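Local structure of trans-2-enoyl-CoA reductase (Treponema denticola ATCC 35405, 4GGO) at residues 47-59 against 70-84. The protein catalyses the NADH-dependent reduction of the carbon-carbon double bond of trans-2-enoyl-CoA substrates such as crotonyl-CoA, a step of bacterial fatty acid synthesis. Sequence-based numbering, arbitrary orientation.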
loop_
_atom_site.group_PDB
_atom_site.type_symbol
_atom_site.label_atom_id
_atom_site.label_comp_id
_atom_site.label_asym_id
_atom_site.label_seq_id
_atom_site.Cartn_x
_atom_site.Cartn_y
_atom_site.Cartn_z
ATOM N N ALA A 47 23.351 -7.927 9.133
ATOM C CA ALA A 47 22.730 -6.719 8.604
ATOM C C ALA A 47 22.135 -5.878 9.723
ATOM O O ALA A 47 21.817 -6.391 10.796
ATOM C CB ALA A 47 21.660 -7.077 7.584
ATOM N N LYS A 48 21.984 -4.582 9.467
ATOM C CA LYS A 48 21.341 -3.693 10.424
ATOM C C LYS A 48 19.850 -4.003 10.506
ATOM O O LYS A 48 19.341 -4.845 9.764
ATOM C CB LYS A 48 21.563 -2.229 10.040
ATOM C CG LYS A 48 23.027 -1.821 9.998
ATOM C CD LYS A 48 23.182 -0.320 9.813
ATOM C CE LYS A 48 24.643 0.093 9.880
ATOM N NZ LYS A 48 24.810 1.571 9.796
ATOM N N ALA A 49 19.151 -3.323 11.406
ATOM C CA ALA A 49 17.732 -3.579 11.611
ATOM C C ALA A 49 17.013 -2.324 12.088
ATOM O O ALA A 49 17.614 -1.476 12.747
ATOM C CB ALA A 49 17.544 -4.711 12.612
ATOM N N PRO A 50 15.720 -2.197 11.750
ATOM C CA PRO A 50 14.940 -1.061 12.247
ATOM C C PRO A 50 14.714 -1.186 13.749
ATOM O O PRO A 50 14.688 -2.301 14.268
ATOM C CB PRO A 50 13.615 -1.193 11.492
ATOM C CG PRO A 50 13.511 -2.640 11.162
ATOM C CD PRO A 50 14.916 -3.093 10.901
ATOM N N LYS A 51 14.560 -0.057 14.434
ATOM C CA LYS A 51 14.355 -0.056 15.880
ATOM C C LYS A 51 13.073 0.685 16.246
ATOM O O LYS A 51 12.225 0.167 16.972
ATOM C CB LYS A 51 15.550 0.586 16.589
ATOM C CG LYS A 51 15.497 0.498 18.110
ATOM C CD LYS A 51 16.740 1.102 18.758
ATOM C CE LYS A 51 16.728 2.628 18.708
ATOM N NZ LYS A 51 18.000 3.191 19.254
ATOM N N ASN A 52 12.945 1.906 15.739
ATOM C CA ASN A 52 11.751 2.712 15.949
ATOM C C ASN A 52 11.153 3.124 14.611
ATOM O O ASN A 52 11.757 3.890 13.862
ATOM C CB ASN A 52 12.081 3.949 16.784
ATOM C CG ASN A 52 12.463 3.602 18.209
ATOM O OD1 ASN A 52 11.766 2.846 18.884
ATOM N ND2 ASN A 52 13.579 4.151 18.672
ATOM N N VAL A 53 9.965 2.611 14.311
ATOM C CA VAL A 53 9.368 2.819 12.997
ATOM C C VAL A 53 8.042 3.573 13.045
ATOM O O VAL A 53 7.156 3.250 13.833
ATOM C CB VAL A 53 9.151 1.478 12.268
ATOM C CG1 VAL A 53 8.674 1.720 10.844
ATOM C CG2 VAL A 53 10.436 0.658 12.270
ATOM N N LEU A 54 7.920 4.582 12.189
ATOM C CA LEU A 54 6.657 5.272 11.987
ATOM C C LEU A 54 6.069 4.846 10.646
ATOM O O LEU A 54 6.734 4.944 9.614
ATOM C CB LEU A 54 6.867 6.786 12.007
ATOM C CG LEU A 54 5.630 7.656 11.769
ATOM C CD1 LEU A 54 4.591 7.432 12.861
ATOM C CD2 LEU A 54 6.016 9.125 11.683
ATOM N N VAL A 55 4.832 4.361 10.663
ATOM C CA VAL A 55 4.160 3.959 9.432
ATOM C C VAL A 55 2.894 4.774 9.205
ATOM O O VAL A 55 1.948 4.709 9.992
ATOM C CB VAL A 55 3.803 2.459 9.425
ATOM C CG1 VAL A 55 3.096 2.092 8.126
ATOM C CG2 VAL A 55 5.052 1.614 9.607
ATOM N N LEU A 56 2.886 5.542 8.123
ATOM C CA LEU A 56 1.750 6.388 7.789
ATOM C C LEU A 56 0.851 5.686 6.776
ATOM O O LEU A 56 1.228 5.501 5.620
ATOM C CB LEU A 56 2.241 7.730 7.251
ATOM C CG LEU A 56 3.197 8.442 8.212
ATOM C CD1 LEU A 56 3.810 9.678 7.577
ATOM C CD2 LEU A 56 2.474 8.800 9.504
ATOM N N GLY A 57 -0.338 5.299 7.224
ATOM C CA GLY A 57 -1.216 4.454 6.435
ATOM C C GLY A 57 -0.933 3.009 6.792
ATOM O O GLY A 57 -0.569 2.203 5.939
ATOM N N CYS A 58 -1.116 2.685 8.067
ATOM C CA CYS A 58 -0.638 1.429 8.634
ATOM C C CYS A 58 -1.664 0.303 8.618
ATOM O O CYS A 58 -1.360 -0.814 9.033
ATOM C CB CYS A 58 -0.222 1.666 10.083
ATOM S SG CYS A 58 -1.601 2.225 11.123
ATOM N N SER A 59 -2.871 0.588 8.146
ATOM C CA SER A 59 -3.992 -0.323 8.374
ATOM C C SER A 59 -4.273 -1.312 7.244
ATOM O O SER A 59 -5.044 -2.256 7.423
ATOM C CB SER A 59 -5.258 0.470 8.699
ATOM O OG SER A 59 -5.709 1.193 7.568
ATOM N N ALA A 70 8.364 -4.843 10.100
ATOM C CA ALA A 70 9.211 -4.157 11.070
ATOM C C ALA A 70 9.042 -4.743 12.467
ATOM O O ALA A 70 10.022 -5.001 13.163
ATOM C CB ALA A 70 8.912 -2.665 11.081
ATOM N N ALA A 71 7.794 -4.961 12.864
ATOM C CA ALA A 71 7.492 -5.424 14.215
ATOM C C ALA A 71 7.786 -6.908 14.419
ATOM O O ALA A 71 8.504 -7.281 15.342
ATOM C CB ALA A 71 6.042 -5.114 14.573
ATOM N N PHE A 72 7.234 -7.755 13.557
ATOM C CA PHE A 72 7.311 -9.196 13.776
ATOM C C PHE A 72 8.477 -9.870 13.060
ATOM O O PHE A 72 8.729 -11.059 13.255
ATOM C CB PHE A 72 5.984 -9.862 13.409
ATOM C CG PHE A 72 4.825 -9.375 14.226
ATOM C CD1 PHE A 72 4.622 -9.844 15.513
ATOM C CD2 PHE A 72 3.947 -8.434 13.715
ATOM C CE1 PHE A 72 3.558 -9.391 16.270
ATOM C CE2 PHE A 72 2.881 -7.979 14.468
ATOM C CZ PHE A 72 2.687 -8.459 15.748
ATOM N N GLY A 73 9.189 -9.106 12.240
ATOM C CA GLY A 73 10.370 -9.619 11.572
ATOM C C GLY A 73 11.642 -9.128 12.233
ATOM O O GLY A 73 12.635 -9.853 12.312
ATOM N N TYR A 74 11.612 -7.893 12.723
ATOM C CA TYR A 74 12.807 -7.270 13.281
ATOM C C TYR A 74 12.670 -6.899 14.757
ATOM O O TYR A 74 13.655 -6.551 15.407
ATOM C CB TYR A 74 13.209 -6.050 12.448
ATOM C CG TYR A 74 13.697 -6.406 11.061
ATOM C CD1 TYR A 74 15.036 -6.698 10.828
ATOM C CD2 TYR A 74 12.818 -6.460 9.985
ATOM C CE1 TYR A 74 15.488 -7.028 9.564
ATOM C CE2 TYR A 74 13.260 -6.790 8.717
ATOM C CZ TYR A 74 14.597 -7.073 8.513
ATOM O OH TYR A 74 15.043 -7.401 7.254
ATOM N N GLY A 75 11.451 -6.978 15.282
ATOM C CA GLY A 75 11.209 -6.697 16.688
ATOM C C GLY A 75 11.135 -5.214 16.993
ATOM O O GLY A 75 11.288 -4.799 18.142
ATOM N N ALA A 76 10.890 -4.411 15.963
ATOM C CA ALA A 76 10.899 -2.960 16.108
ATOM C C ALA A 76 9.669 -2.426 16.830
ATOM O O ALA A 76 8.595 -3.027 16.788
ATOM C CB ALA A 76 11.037 -2.291 14.747
ATOM N N ALA A 77 9.841 -1.291 17.498
ATOM C CA ALA A 77 8.719 -0.559 18.063
ATOM C C ALA A 77 8.084 0.253 16.944
ATOM O O ALA A 77 8.786 0.902 16.167
ATOM C CB ALA A 77 9.193 0.351 19.181
ATOM N N THR A 78 6.760 0.208 16.843
ATOM C CA THR A 78 6.078 0.898 15.755
ATOM C C THR A 78 4.965 1.823 16.230
ATOM O O THR A 78 4.187 1.482 17.121
ATOM C CB THR A 78 5.474 -0.087 14.727
ATOM O OG1 THR A 78 4.367 -0.786 15.313
ATOM C CG2 THR A 78 6.517 -1.088 14.250
ATOM N N ILE A 79 4.908 3.002 15.624
ATOM C CA ILE A 79 3.748 3.867 15.739
ATOM C C ILE A 79 3.066 3.898 14.378
ATOM O O ILE A 79 3.690 4.232 13.371
ATOM C CB ILE A 79 4.132 5.296 16.151
ATOM C CG1 ILE A 79 4.719 5.303 17.564
ATOM C CG2 ILE A 79 2.920 6.212 16.078
ATOM C CD1 ILE A 79 5.230 6.654 18.003
ATOM N N GLY A 80 1.792 3.528 14.349
ATOM C CA GLY A 80 1.040 3.510 13.110
ATOM C C GLY A 80 -0.036 4.575 13.084
ATOM O O GLY A 80 -0.677 4.848 14.098
ATOM N N VAL A 81 -0.230 5.181 11.918
ATOM C CA VAL A 81 -1.263 6.189 11.736
ATOM C C VAL A 81 -2.161 5.824 10.560
ATOM O O VAL A 81 -1.675 5.529 9.468
ATOM C CB VAL A 81 -0.654 7.581 11.483
ATOM C CG1 VAL A 81 -1.751 8.591 11.186
ATOM C CG2 VAL A 81 0.177 8.024 12.676
ATOM N N SER A 82 -3.470 5.834 10.792
ATOM C CA SER A 82 -4.445 5.601 9.732
ATOM C C SER A 82 -5.773 6.260 10.088
ATOM O O SER A 82 -6.027 6.568 11.249
ATOM C CB SER A 82 -4.645 4.104 9.494
ATOM O OG SER A 82 -5.232 3.479 10.622
ATOM N N PHE A 83 -6.618 6.471 9.084
ATOM C CA PHE A 83 -7.910 7.114 9.294
ATOM C C PHE A 83 -9.041 6.105 9.116
ATOM O O PHE A 83 -9.469 5.829 7.997
ATOM C CB PHE A 83 -8.084 8.282 8.321
ATOM C CG PHE A 83 -9.090 9.307 8.771
ATOM C CD1 PHE A 83 -9.715 9.198 10.004
ATOM C CD2 PHE A 83 -9.412 10.380 7.956
ATOM C CE1 PHE A 83 -10.638 10.143 10.417
ATOM C CE2 PHE A 83 -10.336 11.328 8.364
ATOM C CZ PHE A 83 -10.949 11.208 9.596
ATOM N N GLU A 84 -9.526 5.564 10.228
ATOM C CA GLU A 84 -10.544 4.521 10.185
ATOM C C GLU A 84 -11.886 4.993 10.725
ATOM O O GLU A 84 -11.992 6.067 11.315
ATOM C CB GLU A 84 -10.085 3.305 10.992
ATOM C CG GLU A 84 -8.700 2.810 10.634
ATOM C CD GLU A 84 -8.591 2.408 9.182
ATOM O OE1 GLU A 84 -9.567 1.842 8.647
ATOM O OE2 GLU A 84 -7.531 2.666 8.575
HETATM O O HOH W 1 14.503 -3.707 16.334
#
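Parallel strands 52-56 and 77-82 pair from Asn-52/Ala-77 to Leu-56/Val-81, the first two strands of the Rossmann beta-alpha-beta unit whose crossover is helix 61-74. On the face turned to that helix, Val-53, with CG1 anti to the backbone N (chi1 -174°), packs CG2 against both Ala-70 CB (3.8 Å) and Ala-76 CB. On the other face Leu-54 lies obliquely across Ile-79, CD1 to CG2 3.8 Å, whereas Leu-56 and Val-81 run side by side; helix 124-136 covers Leu-54, Ile-79 and Val-81. At the N-terminal end Pro-50 crosses Tyr-74 at about a right angle, its CD over the ring face 3.9 Å from the centroid in a CH-pi contact. Just beyond strand 52-56, Gly-57 N and Cys-58 N bond to Val-81 O, the first at 2.6 Å nearly in line with the carbonyl, the second at 3.2 Å from above its plane. Cys-58 SG reaches back over Gly-80, 3.4 Å from its C. Ser-59 OG donates to Glu-84 OE2 (2.6 Å) from above the carboxylate plane, and Thr-94 holds OE1. The Ser-59 to Glu-84 bond couples the NAD-binding glycine-rich turn to the acidic residue important for discriminating NADH from NADPH, and probably helps fix the carboxylate's orientation for that selection.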